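Local coordinates for glucose-binding protein (Thermus thermophilus HB27, PDB 2B3F) that binds galactose and glucose, probably as the sugar-capturing component of a binding-protein-dependent transport system, at residues A[4-9]-A[44-49]; A[60-65]-A[278-283]; A[159-164]-A[213-218]. All blocks are in the same frame, centred on the assembly; numbering follows the deposited sequence.

Contact 1: A[4-9]-A[44-49]; sequences EIFSWW and VNARAV. With GAL (beta-D-galactopyranose), chain G.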
loop_
_atom_site.group_PDB
_atom_site.type_symbol
_atom_site.label_atom_id
_atom_site.label_comp_id
_atom_site.label_asym_id
_atom_site.label_seq_id
_atom_site.Cartn_x
_atom_site.Cartn_y
_atom_site.Cartn_z
ATOM N N GLU A 4 16.165 -15.239 8.701
ATOM C CA GLU A 4 15.898 -14.944 7.293
ATOM C C GLU A 4 14.584 -14.158 7.197
ATOM O O GLU A 4 13.518 -14.688 7.475
ATOM C CB GLU A 4 15.805 -16.223 6.480
ATOM C CG GLU A 4 15.606 -15.951 5.002
ATOM C CD GLU A 4 15.423 -17.201 4.194
ATOM O OE1 GLU A 4 14.831 -18.172 4.713
ATOM O OE2 GLU A 4 15.842 -17.202 3.015
ATOM N N ILE A 5 14.704 -12.905 6.777
ATOM C CA ILE A 5 13.581 -11.972 6.686
ATOM C C ILE A 5 13.258 -11.794 5.212
ATOM O O ILE A 5 14.105 -11.337 4.457
ATOM C CB ILE A 5 13.938 -10.598 7.236
ATOM C CG1 ILE A 5 14.332 -10.670 8.730
ATOM C CG2 ILE A 5 12.766 -9.642 7.081
ATOM C CD1 ILE A 5 15.012 -9.439 9.222
ATOM N N PHE A 6 12.024 -12.118 4.850
ATOM C CA PHE A 6 11.562 -12.090 3.462
ATOM C C PHE A 6 10.677 -10.852 3.265
ATOM O O PHE A 6 9.768 -10.585 4.045
ATOM C CB PHE A 6 10.821 -13.394 3.177
ATOM C CG PHE A 6 10.414 -13.602 1.730
ATOM C CD1 PHE A 6 11.101 -14.510 0.934
ATOM C CD2 PHE A 6 9.304 -12.951 1.199
ATOM C CE1 PHE A 6 10.721 -14.734 -0.403
ATOM C CE2 PHE A 6 8.912 -13.196 -0.135
ATOM C CZ PHE A 6 9.633 -14.086 -0.914
ATOM N N SER A 7 10.956 -10.062 2.231
ATOM C CA SER A 7 10.204 -8.837 1.976
ATOM C C SER A 7 10.428 -8.405 0.524
ATOM O O SER A 7 11.197 -9.042 -0.216
ATOM C CB SER A 7 10.644 -7.697 2.913
ATOM O OG SER A 7 11.856 -7.076 2.484
ATOM N N TRP A 8 9.774 -7.316 0.150
ATOM C CA TRP A 8 10.079 -6.674 -1.137
ATOM C C TRP A 8 10.719 -5.312 -0.985
ATOM O O TRP A 8 10.675 -4.467 -1.907
ATOM C CB TRP A 8 8.853 -6.666 -2.055
ATOM C CG TRP A 8 7.646 -5.924 -1.666
ATOM C CD1 TRP A 8 7.325 -4.629 -1.975
ATOM C CD2 TRP A 8 6.495 -6.469 -1.009
ATOM N NE1 TRP A 8 6.051 -4.322 -1.524
ATOM C CE2 TRP A 8 5.521 -5.444 -0.936
ATOM C CE3 TRP A 8 6.193 -7.725 -0.470
ATOM C CZ2 TRP A 8 4.273 -5.642 -0.333
ATOM C CZ3 TRP A 8 4.970 -7.913 0.122
ATOM C CH2 TRP A 8 4.028 -6.885 0.187
ATOM N N TRP A 9 11.373 -5.091 0.159
ATOM C CA TRP A 9 11.949 -3.804 0.412
ATOM C C TRP A 9 13.395 -3.715 -0.105
ATOM O O TRP A 9 14.346 -3.509 0.629
ATOM C CB TRP A 9 11.811 -3.474 1.898
ATOM C CG TRP A 9 10.402 -3.185 2.288
ATOM C CD1 TRP A 9 9.415 -2.596 1.531
ATOM C CD2 TRP A 9 9.813 -3.472 3.559
ATOM N NE1 TRP A 9 8.251 -2.507 2.264
ATOM C CE2 TRP A 9 8.474 -3.030 3.512
ATOM C CE3 TRP A 9 10.294 -4.054 4.733
ATOM C CZ2 TRP A 9 7.616 -3.143 4.602
ATOM C CZ3 TRP A 9 9.424 -4.202 5.810
ATOM C CH2 TRP A 9 8.118 -3.723 5.744
ATOM N N VAL A 44 4.226 -7.928 -5.987
ATOM C CA VAL A 44 3.727 -8.817 -7.033
ATOM C C VAL A 44 4.722 -9.957 -7.208
ATOM O O VAL A 44 4.327 -11.135 -7.206
ATOM C CB VAL A 44 3.475 -8.069 -8.364
ATOM C CG1 VAL A 44 2.939 -9.037 -9.430
ATOM C CG2 VAL A 44 2.544 -6.874 -8.131
ATOM N N ASN A 45 6.003 -9.635 -7.354
ATOM C CA ASN A 45 7.013 -10.691 -7.521
ATOM C C ASN A 45 7.238 -11.484 -6.234
ATOM O O ASN A 45 7.411 -12.694 -6.270
ATOM C CB ASN A 45 8.341 -10.124 -8.037
ATOM C CG ASN A 45 8.237 -9.594 -9.461
ATOM O OD1 ASN A 45 7.364 -10.020 -10.237
ATOM N ND2 ASN A 45 9.123 -8.660 -9.808
ATOM N N ALA A 46 7.229 -10.795 -5.101
ATOM C CA ALA A 46 7.479 -11.452 -3.806
ATOM C C ALA A 46 6.432 -12.530 -3.518
ATOM O O ALA A 46 6.756 -13.606 -2.985
ATOM C CB ALA A 46 7.494 -10.435 -2.685
ATOM N N ARG A 47 5.189 -12.224 -3.866
ATOM C CA ARG A 47 4.026 -13.139 -3.733
ATOM C C ARG A 47 4.326 -14.464 -4.454
ATOM O O ARG A 47 4.141 -15.560 -3.903
ATOM C CB ARG A 47 2.819 -12.406 -4.349
ATOM C CG ARG A 47 1.401 -12.872 -4.141
ATOM C CD ARG A 47 0.433 -11.653 -4.415
ATOM N NE ARG A 47 0.570 -10.643 -3.336
ATOM C CZ ARG A 47 0.599 -9.307 -3.468
ATOM N NH1 ARG A 47 0.509 -8.706 -4.650
ATOM N NH2 ARG A 47 0.769 -8.556 -2.379
ATOM N N ALA A 48 4.849 -14.360 -5.670
ATOM C CA ALA A 48 5.125 -15.521 -6.489
ATOM C C ALA A 48 6.283 -16.357 -5.943
ATOM O O ALA A 48 6.214 -17.591 -5.926
ATOM C CB ALA A 48 5.403 -15.097 -7.932
ATOM N N VAL A 49 7.352 -15.702 -5.512
ATOM C CA VAL A 49 8.502 -16.421 -4.968
ATOM C C VAL A 49 8.130 -17.070 -3.615
ATOM O O VAL A 49 8.491 -18.222 -3.338
ATOM C CB VAL A 49 9.698 -15.495 -4.818
ATOM C CG1 VAL A 49 10.827 -16.184 -4.069
ATOM C CG2 VAL A 49 10.131 -15.010 -6.217
HETATM C C1 GAL G . 3.137 -1.864 -0.798
HETATM C C2 GAL G . 3.854 -2.074 0.542
HETATM C C3 GAL G . 4.786 -0.916 0.875
HETATM C C4 GAL G . 5.732 -0.615 -0.289
HETATM C C5 GAL G . 4.901 -0.532 -1.592
HETATM C C6 GAL G . 5.725 -0.251 -2.860
HETATM O O1 GAL G . 2.340 -2.963 -1.124
HETATM O O2 GAL G . 2.873 -2.279 1.571
HETATM O O3 GAL G . 5.545 -1.221 2.036
HETATM O O4 GAL G . 6.694 -1.636 -0.323
HETATM O O5 GAL G . 4.141 -1.696 -1.805
HETATM O O6 GAL G . 6.474 -1.373 -3.219
#

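Contact 2: A[60-65]-A[278-283]; sequences PDTFQV and DSFGLP. With GAL (beta-D-galactopyranose), chain G.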
loop_
_atom_site.group_PDB
_atom_site.type_symbol
_atom_site.label_atom_id
_atom_site.label_comp_id
_atom_site.label_asym_id
_atom_site.label_seq_id
_atom_site.Cartn_x
_atom_site.Cartn_y
_atom_site.Cartn_z
ATOM N N PRO A 60 10.464 -18.976 4.842
ATOM C CA PRO A 60 11.442 -18.121 5.471
ATOM C C PRO A 60 11.074 -18.013 6.957
ATOM O O PRO A 60 10.026 -18.501 7.362
ATOM C CB PRO A 60 11.253 -16.784 4.748
ATOM C CG PRO A 60 9.836 -16.782 4.377
ATOM C CD PRO A 60 9.486 -18.198 4.054
ATOM N N ASP A 61 11.922 -17.392 7.764
ATOM C CA ASP A 61 11.604 -17.253 9.192
ATOM C C ASP A 61 10.418 -16.324 9.442
ATOM O O ASP A 61 9.678 -16.487 10.402
ATOM C CB ASP A 61 12.832 -16.807 9.969
ATOM C CG ASP A 61 13.897 -17.880 9.995
ATOM O OD1 ASP A 61 13.512 -19.070 10.054
ATOM O OD2 ASP A 61 15.099 -17.541 9.926
ATOM N N THR A 62 10.249 -15.348 8.557
ATOM C CA THR A 62 9.154 -14.402 8.625
ATOM C C THR A 62 9.077 -13.727 7.257
ATOM O O THR A 62 10.088 -13.654 6.527
ATOM C CB THR A 62 9.368 -13.354 9.744
ATOM O OG1 THR A 62 8.193 -12.547 9.898
ATOM C CG2 THR A 62 10.598 -12.463 9.472
ATOM N N PHE A 63 7.883 -13.269 6.900
ATOM C CA PHE A 63 7.717 -12.598 5.602
ATOM C C PHE A 63 6.778 -11.406 5.693
ATOM O O PHE A 63 5.783 -11.390 6.453
ATOM C CB PHE A 63 7.283 -13.573 4.508
ATOM C CG PHE A 63 5.963 -14.251 4.765
ATOM C CD1 PHE A 63 4.753 -13.631 4.459
ATOM C CD2 PHE A 63 5.939 -15.554 5.248
ATOM C CE1 PHE A 63 3.537 -14.277 4.678
ATOM C CE2 PHE A 63 4.735 -16.209 5.456
ATOM C CZ PHE A 63 3.528 -15.578 5.166
ATOM N N GLN A 64 7.121 -10.380 4.933
ATOM C CA GLN A 64 6.271 -9.219 4.790
ATOM C C GLN A 64 4.920 -9.626 4.195
ATOM O O GLN A 64 4.840 -10.334 3.186
ATOM C CB GLN A 64 6.944 -8.205 3.866
ATOM C CG GLN A 64 6.177 -6.937 3.678
ATOM C CD GLN A 64 6.800 -6.014 2.605
ATOM O OE1 GLN A 64 7.889 -6.284 2.117
ATOM N NE2 GLN A 64 6.105 -4.942 2.270
ATOM N N VAL A 65 3.855 -9.195 4.848
ATOM C CA VAL A 65 2.510 -9.539 4.428
ATOM C C VAL A 65 1.540 -8.455 4.841
ATOM O O VAL A 65 1.643 -7.853 5.906
ATOM C CB VAL A 65 2.084 -10.910 4.992
ATOM C CG1 VAL A 65 2.131 -10.918 6.515
ATOM C CG2 VAL A 65 0.718 -11.360 4.449
ATOM N N ASP A 278 1.800 -3.087 6.477
ATOM C CA ASP A 278 2.822 -4.094 6.368
ATOM C C ASP A 278 2.959 -4.771 7.728
ATOM O O ASP A 278 3.009 -4.085 8.743
ATOM C CB ASP A 278 4.148 -3.458 5.959
ATOM C CG ASP A 278 4.100 -2.862 4.538
ATOM O OD1 ASP A 278 3.708 -3.626 3.627
ATOM O OD2 ASP A 278 4.438 -1.673 4.374
ATOM N N SER A 279 2.996 -6.094 7.721
ATOM C CA SER A 279 3.062 -6.897 8.936
ATOM C C SER A 279 3.980 -8.099 8.732
ATOM O O SER A 279 4.308 -8.468 7.600
ATOM C CB SER A 279 1.633 -7.307 9.351
ATOM O OG SER A 279 1.101 -8.342 8.565
ATOM N N PHE A 280 4.397 -8.710 9.847
ATOM C CA PHE A 280 5.206 -9.917 9.830
ATOM C C PHE A 280 4.568 -10.951 10.745
ATOM O O PHE A 280 4.116 -10.595 11.828
ATOM C CB PHE A 280 6.622 -9.633 10.322
ATOM C CG PHE A 280 7.458 -8.859 9.332
ATOM C CD1 PHE A 280 8.206 -9.524 8.362
ATOM C CD2 PHE A 280 7.497 -7.478 9.383
ATOM C CE1 PHE A 280 8.977 -8.800 7.438
ATOM C CE2 PHE A 280 8.267 -6.750 8.474
ATOM C CZ PHE A 280 9.003 -7.436 7.489
ATOM N N GLY A 281 4.583 -12.207 10.312
ATOM C CA GLY A 281 4.129 -13.307 11.146
ATOM C C GLY A 281 5.175 -14.370 11.358
ATOM O O GLY A 281 6.368 -14.163 11.111
ATOM N N LEU A 282 4.704 -15.531 11.793
ATOM C CA LEU A 282 5.563 -16.640 12.147
ATOM C C LEU A 282 5.103 -17.891 11.410
ATOM O O LEU A 282 4.175 -18.568 11.847
ATOM C CB LEU A 282 5.532 -16.855 13.663
ATOM C CG LEU A 282 6.488 -17.932 14.202
ATOM C CD1 LEU A 282 7.926 -17.551 13.919
ATOM C CD2 LEU A 282 6.298 -18.104 15.695
ATOM N N PRO A 283 5.734 -18.199 10.267
ATOM C CA PRO A 283 5.384 -19.425 9.549
ATOM C C PRO A 283 5.674 -20.667 10.376
ATOM O O PRO A 283 6.722 -20.739 11.014
ATOM C CB PRO A 283 6.312 -19.398 8.318
ATOM C CG PRO A 283 6.788 -17.997 8.212
ATOM C CD PRO A 283 6.778 -17.422 9.579
HETATM C C1 GAL G . 3.137 -1.864 -0.798
HETATM C C2 GAL G . 3.854 -2.074 0.542
HETATM C C3 GAL G . 4.786 -0.916 0.875
HETATM C C4 GAL G . 5.732 -0.615 -0.289
HETATM C C5 GAL G . 4.901 -0.532 -1.592
HETATM C C6 GAL G . 5.725 -0.251 -2.860
HETATM O O1 GAL G . 2.340 -2.963 -1.124
HETATM O O2 GAL G . 2.873 -2.279 1.571
HETATM O O3 GAL G . 5.545 -1.221 2.036
HETATM O O4 GAL G . 6.694 -1.636 -0.323
HETATM O O5 GAL G . 4.141 -1.696 -1.805
HETATM O O6 GAL G . 6.474 -1.373 -3.219
HETATM O O HOH W 1 4.966 -13.452 7.860
#

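Contact 3: A[159-164]-A[213-218]; sequences APLALG and DCANKD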
loop_
_atom_site.group_PDB
_atom_site.type_symbol
_atom_site.label_atom_id
_atom_site.label_comp_id
_atom_site.label_asym_id
_atom_site.label_seq_id
_atom_site.Cartn_x
_atom_site.Cartn_y
_atom_site.Cartn_z
ATOM N N ALA A 159 1.765 15.268 -20.637
ATOM C CA ALA A 159 1.288 14.177 -19.786
ATOM C C ALA A 159 1.327 14.693 -18.359
ATOM O O ALA A 159 2.305 14.448 -17.640
ATOM C CB ALA A 159 2.160 12.960 -19.946
ATOM N N PRO A 160 0.299 15.464 -17.973
ATOM C CA PRO A 160 0.266 16.031 -16.620
ATOM C C PRO A 160 0.192 15.000 -15.483
ATOM O O PRO A 160 0.555 15.332 -14.350
ATOM C CB PRO A 160 -1.012 16.885 -16.619
ATOM C CG PRO A 160 -1.353 17.093 -18.051
ATOM C CD PRO A 160 -0.866 15.891 -18.770
ATOM N N LEU A 161 -0.285 13.796 -15.780
ATOM C CA LEU A 161 -0.327 12.714 -14.777
ATOM C C LEU A 161 0.816 11.737 -14.997
ATOM O O LEU A 161 0.982 11.201 -16.095
ATOM C CB LEU A 161 -1.669 11.985 -14.821
ATOM C CG LEU A 161 -1.809 10.813 -13.830
ATOM C CD1 LEU A 161 -1.717 11.321 -12.408
ATOM C CD2 LEU A 161 -3.106 10.075 -14.059
ATOM N N ALA A 162 1.615 11.522 -13.949
ATOM C CA ALA A 162 2.657 10.508 -13.941
ATOM C C ALA A 162 2.022 9.176 -13.570
ATOM O O ALA A 162 1.164 9.123 -12.677
ATOM C CB ALA A 162 3.762 10.864 -12.943
ATOM N N LEU A 163 2.424 8.127 -14.268
ATOM C CA LEU A 163 1.907 6.783 -14.050
ATOM C C LEU A 163 2.967 5.750 -14.448
ATOM O O LEU A 163 3.803 6.026 -15.320
ATOM C CB LEU A 163 0.623 6.614 -14.851
ATOM C CG LEU A 163 -0.237 5.376 -14.664
ATOM C CD1 LEU A 163 -0.700 5.254 -13.234
ATOM C CD2 LEU A 163 -1.403 5.477 -15.614
ATOM N N GLY A 164 2.962 4.589 -13.789
ATOM C CA GLY A 164 3.901 3.511 -14.070
ATOM C C GLY A 164 3.229 2.199 -14.465
ATOM O O GLY A 164 2.116 2.165 -15.026
ATOM N N ASP A 213 -6.196 9.185 -19.794
ATOM C CA ASP A 213 -5.835 10.007 -20.964
ATOM C C ASP A 213 -4.958 11.212 -20.614
ATOM O O ASP A 213 -4.493 11.896 -21.526
ATOM C CB ASP A 213 -7.083 10.470 -21.743
ATOM C CG ASP A 213 -7.666 9.386 -22.629
ATOM O OD1 ASP A 213 -7.008 8.339 -22.840
ATOM O OD2 ASP A 213 -8.809 9.582 -23.134
ATOM N N CYS A 214 -4.710 11.465 -19.322
ATOM C CA CYS A 214 -3.769 12.506 -18.882
ATOM C C CYS A 214 -2.359 11.996 -18.575
ATOM O O CYS A 214 -1.472 12.786 -18.210
ATOM C CB CYS A 214 -4.314 13.194 -17.637
ATOM S SG CYS A 214 -5.987 13.855 -17.844
ATOM N N ALA A 215 -2.167 10.684 -18.710
ATOM C CA ALA A 215 -0.967 9.998 -18.258
ATOM C C ALA A 215 0.085 9.860 -19.348
ATOM O O ALA A 215 -0.227 9.918 -20.549
ATOM C CB ALA A 215 -1.330 8.606 -17.704
ATOM N N ASN A 216 1.326 9.650 -18.931
ATOM C CA ASN A 216 2.407 9.372 -19.876
ATOM C C ASN A 216 2.164 8.027 -20.587
ATOM O O ASN A 216 1.778 7.030 -19.973
ATOM C CB ASN A 216 3.786 9.384 -19.182
ATOM C CG ASN A 216 3.792 8.593 -17.883
ATOM O OD1 ASN A 216 3.093 8.980 -16.939
ATOM N ND2 ASN A 216 4.580 7.500 -17.826
ATOM N N LYS A 217 2.417 7.996 -21.894
ATOM C CA LYS A 217 2.092 6.833 -22.698
ATOM C C LYS A 217 3.082 5.687 -22.502
ATOM O O LYS A 217 2.794 4.544 -22.886
ATOM C CB LYS A 217 2.028 7.233 -24.187
ATOM C CG LYS A 217 1.004 8.331 -24.490
ATOM C CD LYS A 217 -0.325 7.759 -24.942
ATOM C CE LYS A 217 -1.454 8.801 -24.958
ATOM N NZ LYS A 217 -1.024 10.137 -25.474
ATOM N N ASP A 218 4.235 5.986 -21.902
ATOM C CA ASP A 218 5.260 4.971 -21.621
ATOM C C ASP A 218 5.119 4.301 -20.225
ATOM O O ASP A 218 6.023 3.580 -19.779
ATOM C CB ASP A 218 6.676 5.548 -21.791
ATOM C CG ASP A 218 7.014 6.679 -20.804
ATOM O OD1 ASP A 218 6.122 7.258 -20.145
ATOM O OD2 ASP A 218 8.215 7.015 -20.711
#

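Contact 1: A[4-9]-A[44-49]
Ala46 sets its methyl between two aromatic rings, 3.7 Å from Trp8 CE3 and 4.0 Å from Phe6 CE2. This is the tight part of the contact: both rings lean from 4-9 onto the start of helix 44-55, where the small residue lets Trp8 and Ala46 bring their CA atoms within 6.1 Å. The Phe6 ring also meets backbone, its CZ lying 3.6 Å from Ala46 O. In a periplasmic binding protein of the solute-binding protein 1 family, strand 2-7 runs in the sheet of one lobe and its C-terminal end opens on the ligand cleft; here helix 44-55 covers Phe6 at that end. With CG between its backbone N and carbonyl carbon (chi1 63°), Trp8 can rest on Ala46 and still send NE1 to galactose O5 in a nearly straight bond of 3.3 Å. Trp9 NE1 grips galactose O3 at 3.0 Å, and the backbone N of Trp9 closes an ST turn onto Ser7 OG. The outer margin is looser and partly exposed: Val49 CG1 arrives at the Phe6 ring edge, in plane, 3.9 Å from CE1, and Arg47 NH2 stays 4.5 Å from Trp8 CH2. Arg47 forms salt bridges with Glu354 through NE and Glu70 through NH2.

Contact 2: A[60-65]-A[278-283]
Val65 O accepts two bonds from one residue, Ser279 N at 2.9 Å and Ser279 OG at 2.8 Å, which reach it from opposite faces of its carbonyl plane. A chi1 of 76° folds the hydroxyl back over its own backbone to make the second bond; Ser113 is its other partner. Val65 N returns a bond to Ser279 O, making an antiparallel hydrogen-bonded pair between strands 62-66 and 272-280. Between Phe63 and Gly281 the direct pairing gives way to a water, which takes the N-H of Gly281 and donates to Phe63 O, lying over the centre of one face of the Phe63 ring. Thr62 OG1 donates to Gly281 O at 2.7 Å, in the carbonyl plane. The Phe280 ring lies against Gln64 CA in an off-centre CH-pi contact, and Pro283 CG touches Phe63 CE2 at 3.9 Å. At the cleft end Gln64, extended and alongside Asp278, gives NE2 to OD1 at 3.1 Å, from above the carboxylate plane, while its OE1 is held by the backbone N of Trp8. Asp278 takes galactose O2 on OD1 and O3 on OD2, both at 2.6 Å. Gln64, itself lining the pocket, probably helps hold the carboxylate that binds two neighbouring sugar hydroxyls.

Contact 3: A[159-164]-A[213-218]
Residues 159-164 and 213-218 meet through a single backbone bridge, Leu161 with Ala215 (CA atoms 4.5 Å apart), in which Leu161 N donates to Cys214 O at 2.9 Å from above the carbonyl plane and Asn216 N donates to Leu161 O over a longer 3.3 Å, nearly along the C=O axis.

Asn216 does most of the side-chain work. A chi1 of 46° swings its amide toward Leu163. There OD1 accepts from Leu163 N at 2.9 Å, in the carbonyl plane and on a lone pair, and ND2 donates to Leu163 O at 3.0 Å. One side-chain amide thus pairs with both the N-H and the C=O of a single residue, much as a neighbouring strand would. The other N-H of ND2 goes to Asp218 OD1, close to the amide plane, so three bonds fix the rotation of the amide.

The short, weakly bonded strand 161-162 is an outermost strand of the four-stranded mixed sheet, parallel to strand 238-240, which Pro160 and Ala162 bond with their backbones. The loop following helix 199-212 lies along the other edge of this strand, joined to it by the bridge and by the Asn216 amide.

Further packing surrounds these bonds. Ala215 CA adds a CA-H...O contact to Leu161 O. Leu163 CD2 packs on Ala215 CB at 3.8 Å, and Leu161 and Cys214 meet through their CB atoms. Leu172 of helix 166-190 touches both leucines. Pro160 CD presses on Cys214 O at 3.2 Å, and Cys149 of helix 142-154 touches both Pro160 and Cys214. On the Asn216 side, the methyl of Ala159 lies 3.6 Å from Asn216 N, with Arg230 of helix 224-233 beside both residues.

Contacts 1 and 2 belong to one lobe and one sheet, where strands 2-7 and 62-66 are neighbours, and their centres lie about 10 Å apart. They touch directly, for instance through a probable hydrogen bond from Gln64 N to Phe6 O, and both reach the galactose. Both segments of contact 1 precede those of contact 2; helix 44-55 leads on to strand 62-66, which pairs with a strand more than 200 residues later. Contact 3 forms within that long excursion, its centre about 28 Å from that of contact 1 and 35 Å from that of contact 2. Thus contacts 1 and 2 shape the sugar site, whereas contact 3 joins a loop to the edge of a separate four-stranded sheet, away from the sugar.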